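Local coordinates for protein triosephosphate isomerase (Trichomonas vaginalis, PDB 4O4V) that probably interconverts D-glyceraldehyde 3-phosphate and dihydroxyacetone phosphate, a step of glycolysis and gluconeogenesis, as a homodimeric TIM-barrel enzyme, at residues 111-114 / 115-119; 163-166 / 167-171. All blocks are in the same frame, centred on the assembly; numbering follows the deposited sequence.

Both contacts are local, formed between residues close in sequence on one continuous piece of chain in the same TIM barrel, but they lie at different depths. Contact 1 is partly buried, at the C-terminal end of helix 105-117 on the outside of the barrel, just before strand 121-126. Contact 2 is buried, where strand 161-165 runs out of the sheet into the loop that follows. The chemistry follows the place: 111-119 combines helical backbone bonds with a hydrated lysine-glutamate pair, whereas 163-171 relies on aromatic and proline packing and an indole-to-hydroxyl bond. Their nearest atoms are about 10 Å apart, and they do not touch, though each packs against strand 121-126.

Contact 1: 111-114 / 115-119; sequences KAKF and ALENG
Asn118 slants across Phe114 at the end of the helix, its amide plane turned 44° from the ring. ND2 is the atom that meets the ring, riding over one face toward the rim and coming closest to CE1 of Phe114 at 3.3 Å. The same ND2 gives an N-H to the backbone O of Phe114, 2.9 Å away and very nearly in the amide plane, so this one bond holds the amide over the ring. Phe114 O also receives a weak bond from Asn118 N.

On the solvent side Lys113 and Glu117 pair one turn apart. With chi1 at 76°, the Glu117 side chain leans back up the helix and brings its carboxylate to the lysine; Lys113 runs straight as far as CE and then bends (chi4 -68°). NZ of Lys113 meets the syn lone pair of Glu117 OE1 at 2.9 Å. A water closes the bridge, accepting from NZ and donating to OE2.

Leu116 lies on the barrel side, packed against Ile122 of strand 121-126, with its CG 3.3 Å from Ala112 O. Gly119, at positive phi, returns its N to Leu116 O and serves as the C-prime residue of the Schellman motif that ends helix 105-117.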
ATOM      1  N   LYS A 111      -0.907  -5.929 -13.390  1.00  9.16           N
ATOM      2  CA  LYS A 111      -0.487  -4.567 -13.034  1.00  9.60           C
ATOM      3  C   LYS A 111       0.250  -3.886 -14.179  1.00  9.48           C
ATOM      4  O   LYS A 111       0.005  -2.700 -14.484  1.00  9.81           O
ATOM      5  CB  LYS A 111       0.420  -4.584 -11.804  1.00  9.00           C
ATOM      6  CG  LYS A 111      -0.271  -4.957 -10.529  1.00  9.81           C
ATOM      7  CD  LYS A 111       0.661  -4.926  -9.327  1.00  9.16           C
ATOM      8  CE  LYS A 111      -0.108  -5.302  -8.070  1.00 10.36           C
ATOM      9  NZ  LYS A 111       0.651  -4.958  -6.850  1.00  9.75           N
ATOM     10  N   ALA A 112       1.144  -4.605 -14.835  1.00  9.19           N
ATOM     11  CA  ALA A 112       1.907  -4.011 -15.924  1.00  9.12           C
ATOM     12  C   ALA A 112       0.983  -3.597 -17.072  1.00  9.34           C
ATOM     13  O   ALA A 112       1.109  -2.492 -17.596  1.00  9.58           O
ATOM     14  CB  ALA A 112       2.952  -4.997 -16.442  1.00  9.50           C
ATOM     15  N   LYS A 113       0.054  -4.475 -17.449  1.00  9.59           N
ATOM     16  CA  LYS A 113      -0.879  -4.159 -18.515  1.00  9.48           C
ATOM     17  C   LYS A 113      -1.721  -2.944 -18.132  1.00  9.27           C
ATOM     18  O   LYS A 113      -1.891  -2.021 -18.944  1.00  9.90           O
ATOM     19  CB  LYS A 113      -1.770  -5.356 -18.786  1.00 11.08           C
ATOM     20  CG  LYS A 113      -2.803  -5.146 -19.900  1.00 12.77           C
ATOM     21  CD  LYS A 113      -3.594  -6.423 -20.199  1.00 15.55           C
ATOM     22  CE  LYS A 113      -4.596  -6.276 -21.353  1.00 16.77           C
ATOM     23  NZ  LYS A 113      -5.694  -5.371 -21.015  1.00 17.79           N
ATOM     24  N   PHE A 114      -2.288  -2.950 -16.932  1.00  9.69           N
ATOM     25  CA  PHE A 114      -3.171  -1.873 -16.503  1.00 10.15           C
ATOM     26  C   PHE A 114      -2.423  -0.552 -16.414  1.00  8.86           C
ATOM     27  O   PHE A 114      -2.913   0.476 -16.892  1.00 10.21           O
ATOM     28  CB  PHE A 114      -3.833  -2.213 -15.171  1.00 10.25           C
ATOM     29  CG  PHE A 114      -4.817  -1.187 -14.737  1.00 10.18           C
ATOM     30  CD1 PHE A 114      -6.033  -1.114 -15.332  1.00 12.28           C
ATOM     31  CD2 PHE A 114      -4.500  -0.270 -13.732  1.00 10.84           C
ATOM     32  CE1 PHE A 114      -6.939  -0.135 -14.968  1.00 13.15           C
ATOM     33  CE2 PHE A 114      -5.408   0.686 -13.368  1.00 12.79           C
ATOM     34  CZ  PHE A 114      -6.610   0.753 -13.988  1.00 14.31           C
ATOM     35  N   ALA A 115      -1.218  -0.573 -15.851  1.00  8.98           N
ATOM     36  CA  ALA A 115      -0.439   0.663 -15.733  1.00  8.67           C
ATOM     37  C   ALA A 115      -0.121   1.245 -17.125  1.00  8.41           C
ATOM     38  O   ALA A 115      -0.346   2.441 -17.388  1.00  9.64           O
ATOM     39  CB  ALA A 115       0.821   0.418 -14.950  1.00  8.82           C
ATOM     40  N   LEU A 116       0.388   0.399 -18.016  1.00  8.74           N
ATOM     41  CA  LEU A 116       0.794   0.856 -19.354  1.00  9.01           C
ATOM     42  C   LEU A 116      -0.397   1.342 -20.156  1.00  9.93           C
ATOM     43  O   LEU A 116      -0.313   2.396 -20.818  1.00 11.97           O
ATOM     44  CB  LEU A 116       1.545  -0.241 -20.092  1.00  8.87           C
ATOM     45  CG  LEU A 116       2.930  -0.534 -19.526  1.00  8.94           C
ATOM     46  CD1 LEU A 116       3.431  -1.858 -20.025  1.00  9.32           C
ATOM     47  CD2 LEU A 116       3.919   0.589 -19.818  1.00  9.49           C
ATOM     48  N   GLU A 117      -1.522   0.625 -20.104  1.00 10.24           N
ATOM     49  CA  GLU A 117      -2.650   1.044 -20.916  1.00 11.87           C
ATOM     50  C   GLU A 117      -3.262   2.322 -20.386  1.00 12.77           C
ATOM     51  O   GLU A 117      -3.993   3.003 -21.123  1.00 15.24           O
ATOM     52  CB  GLU A 117      -3.645  -0.109 -21.127  1.00 15.99           C
ATOM     53  CG  GLU A 117      -4.468  -0.397 -19.984  1.00 14.95           C
ATOM     54  CD  GLU A 117      -5.150  -1.775 -20.034  1.00 17.79           C
ATOM     55  OE1 GLU A 117      -4.967  -2.556 -20.994  1.00 16.93           O
ATOM     56  OE2 GLU A 117      -5.865  -2.076 -19.066  1.00 21.10           O
ATOM     57  N   ASN A 118      -2.951   2.707 -19.152  1.00 11.81           N
ATOM     58  CA  ASN A 118      -3.426   3.953 -18.550  1.00 13.78           C
ATOM     59  C   ASN A 118      -2.360   5.045 -18.496  1.00 13.85           C
ATOM     60  O   ASN A 118      -2.484   6.004 -17.748  1.00 18.06           O
ATOM     61  CB  ASN A 118      -4.009   3.679 -17.157  1.00 14.19           C
ATOM     62  CG  ASN A 118      -5.370   3.047 -17.227  1.00 15.41           C
ATOM     63  OD1 ASN A 118      -6.377   3.771 -17.273  1.00 21.37           O
ATOM     64  ND2 ASN A 118      -5.445   1.732 -17.287  1.00 13.42           N
ATOM     65  N   GLY A 119      -1.315   4.892 -19.295  1.00 13.86           N
ATOM     66  CA  GLY A 119      -0.351   5.957 -19.521  1.00 16.31           C
ATOM     67  C   GLY A 119       0.798   6.078 -18.534  1.00 14.92           C
ATOM     68  O   GLY A 119       1.464   7.104 -18.519  1.00 18.26           O
TER
HETATM   69  O   HOH W   1      -6.186  -4.412 -18.128  1.00 18.33           O

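Contact 2: 163-166 / 167-171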
ATOM      1  N   ILE A 163      13.381  -2.625 -17.419  1.00  7.30           N
ATOM      2  CA  ILE A 163      13.458  -3.875 -16.653  1.00  6.51           C
ATOM      3  C   ILE A 163      14.616  -3.791 -15.684  1.00  7.14           C
ATOM      4  O   ILE A 163      15.690  -3.342 -16.071  1.00  8.42           O
ATOM      5  CB  ILE A 163      13.658  -5.071 -17.619  1.00  7.94           C
ATOM      6  CG1 ILE A 163      12.476  -5.187 -18.586  1.00  9.14           C
ATOM      7  CG2 ILE A 163      13.863  -6.355 -16.831  1.00  8.31           C
ATOM      8  CD1 ILE A 163      12.686  -6.157 -19.712  1.00  9.97           C
ATOM      9  N   ALA A 164      14.421  -4.202 -14.440  1.00  6.83           N
ATOM     10  CA  ALA A 164      15.492  -4.254 -13.447  1.00  6.41           C
ATOM     11  C   ALA A 164      15.766  -5.689 -13.035  1.00  6.89           C
ATOM     12  O   ALA A 164      14.834  -6.431 -12.669  1.00  8.81           O
ATOM     13  CB  ALA A 164      15.151  -3.413 -12.238  1.00  7.81           C
ATOM     14  N   TYR A 165      17.021  -6.093 -13.069  1.00  7.00           N
ATOM     15  CA  TYR A 165      17.454  -7.395 -12.587  1.00  6.59           C
ATOM     16  C   TYR A 165      17.975  -7.304 -11.154  1.00  6.94           C
ATOM     17  O   TYR A 165      18.937  -6.564 -10.869  1.00  7.41           O
ATOM     18  CB  TYR A 165      18.598  -7.925 -13.465  1.00  7.87           C
ATOM     19  CG  TYR A 165      19.200  -9.190 -12.888  1.00  7.33           C
ATOM     20  CD1 TYR A 165      18.472 -10.363 -12.832  1.00  8.56           C
ATOM     21  CD2 TYR A 165      20.445  -9.200 -12.291  1.00  8.39           C
ATOM     22  CE1 TYR A 165      18.988 -11.508 -12.219  1.00  8.71           C
ATOM     23  CE2 TYR A 165      20.964 -10.332 -11.694  1.00  8.34           C
ATOM     24  CZ  TYR A 165      20.243 -11.484 -11.652  1.00  7.93           C
ATOM     25  OH  TYR A 165      20.786 -12.583 -11.002  1.00  8.62           O
ATOM     26  N   GLU A 166      17.385  -8.098 -10.277  1.00  6.90           N
ATOM     27  CA  GLU A 166      17.738  -8.156  -8.850  1.00  7.47           C
ATOM     28  C   GLU A 166      18.369  -9.513  -8.573  1.00  7.41           C
ATOM     29  O   GLU A 166      17.702 -10.543  -8.678  1.00  7.63           O
ATOM     30  CB  GLU A 166      16.494  -8.016  -7.969  1.00  7.59           C
ATOM     31  CG  GLU A 166      15.772  -6.713  -8.128  1.00 10.75           C
ATOM     32  CD  GLU A 166      14.630  -6.668  -7.114  1.00 11.42           C
ATOM     33  OE1 GLU A 166      14.907  -6.457  -5.874  1.00 14.84           O
ATOM     34  OE2 GLU A 166      13.518  -7.064  -7.467  1.00  9.91           O
ATOM     35  N   PRO A 167      19.645  -9.535  -8.169  1.00  7.57           N
ATOM     36  CA  PRO A 167      20.271 -10.796  -7.801  1.00  7.76           C
ATOM     37  C   PRO A 167      19.823 -11.194  -6.387  1.00  7.25           C
ATOM     38  O   PRO A 167      20.550 -10.977  -5.405  1.00  8.06           O
ATOM     39  CB  PRO A 167      21.759 -10.452  -7.883  1.00  8.94           C
ATOM     40  CG  PRO A 167      21.840  -9.039  -7.506  1.00 10.10           C
ATOM     41  CD  PRO A 167      20.591  -8.403  -8.123  1.00  8.49           C
ATOM     42  N   ILE A 168      18.658 -11.775  -6.267  1.00  7.58           N
ATOM     43  CA  ILE A 168      18.071 -12.053  -4.964  1.00  8.36           C
ATOM     44  C   ILE A 168      18.952 -13.055  -4.210  1.00  8.46           C
ATOM     45  O   ILE A 168      19.057 -12.998  -2.964  1.00 10.17           O
ATOM     46  CB  ILE A 168      16.616 -12.525  -5.104  1.00  9.64           C
ATOM     47  CG1 ILE A 168      15.750 -11.439  -5.751  1.00  9.09           C
ATOM     48  CG2 ILE A 168      16.033 -12.916  -3.716  1.00 13.58           C
ATOM     49  CD1 ILE A 168      14.366 -11.911  -6.166  1.00 11.45           C
ATOM     50  N   TRP A 169      19.638 -13.913  -4.937  1.00  8.59           N
ATOM     51  CA  TRP A 169      20.611 -14.839  -4.387  1.00  9.35           C
ATOM     52  C   TRP A 169      21.753 -14.176  -3.653  1.00  8.85           C
ATOM     53  O   TRP A 169      22.507 -14.902  -2.975  1.00 10.68           O
ATOM     54  CB  TRP A 169      21.173 -15.666  -5.548  1.00  9.62           C
ATOM     55  CG  TRP A 169      21.827 -14.896  -6.627  1.00  8.97           C
ATOM     56  CD1 TRP A 169      21.240 -14.389  -7.761  1.00  9.00           C
ATOM     57  CD2 TRP A 169      23.205 -14.565  -6.728  1.00  9.55           C
ATOM     58  NE1 TRP A 169      22.163 -13.752  -8.528  1.00  9.30           N
ATOM     59  CE2 TRP A 169      23.390 -13.872  -7.935  1.00 10.01           C
ATOM     60  CE3 TRP A 169      24.324 -14.807  -5.913  1.00 12.27           C
ATOM     61  CZ2 TRP A 169      24.624 -13.428  -8.349  1.00 12.30           C
ATOM     62  CZ3 TRP A 169      25.542 -14.356  -6.334  1.00 13.57           C
ATOM     63  CH2 TRP A 169      25.687 -13.690  -7.532  1.00 13.26           C
ATOM     64  N   ALA A 170      21.924 -12.875  -3.812  1.00  8.54           N
ATOM     65  CA  ALA A 170      22.969 -12.112  -3.143  1.00  9.95           C
ATOM     66  C   ALA A 170      22.406 -11.186  -2.062  1.00 11.51           C
ATOM     67  O   ALA A 170      23.169 -10.360  -1.536  1.00 15.34           O
ATOM     68  CB  ALA A 170      23.814 -11.352  -4.136  1.00 12.30           C
ATOM     69  N   ILE A 171      21.154 -11.344  -1.677  1.00 11.18           N
ATOM     70  CA  ILE A 171      20.539 -10.519  -0.622  1.00 12.90           C
ATOM     71  C   ILE A 171      20.354 -11.323   0.609  1.00 13.84           C
ATOM     72  O   ILE A 171      19.498 -12.195   0.707  1.00 15.86           O
ATOM     73  CB  ILE A 171      19.113 -10.030  -1.004  1.00 14.87           C
ATOM     74  CG1 ILE A 171      19.191  -9.266  -2.299  1.00 16.29           C
ATOM     75  CG2 ILE A 171      18.536  -9.147   0.100  1.00 17.23           C
ATOM     76  CD1 ILE A 171      17.836  -8.801  -2.841  1.00 20.34           C
TER
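Pro167 sits over one face of the Tyr165 ring, its N above the rim and its CB 3.9 Å from Tyr165 CE2. Tyr165 carries CG anti to its own N (chi1 172°), which sends the phenol along the chain beneath the proline instead of back toward the strand. Pro167 is also the centre of an inverse gamma turn, a local kink just past the end of strand 161-165.

Ile168 follows at the start of a short 3-10 segment. Its N gives a weak bond to Glu166 O, the pair that closes the gamma turn, and its CG1 lies 4.1 Å from Glu166 CB. The Glu166 side chain is extended beyond CG and carries its carboxylate away from the turn, where OE1 bonds to Ser95 OG.

The run from Ala164 to Ile171 belongs to the sequence signature of triosephosphate isomerases, where the strand leads into the mobile lid loop of the barrel; the proline, isoleucine and tryptophan occupy its N-terminal hinge.

Trp169 comes next, where a chi1 of 59° tucks CG in over its own backbone and swings the indole toward Tyr165. The two side chains cross at about a right angle, and NE1 donates to Tyr165 OH at 3.1 Å, the hydroxyl lying in the indole plane. That hydroxyl is bonded to Glu128 as well, so it has two polar partners in a buried place. This pairing is consistent with an open lid, as in relatives without substrate.

Ala170 sets its CB 3.9 Å above one face of the Trp169 ring, near the rim, while its N bonds to Pro167 O. Ile171 N then reaches Ile168 O at 3.0 Å.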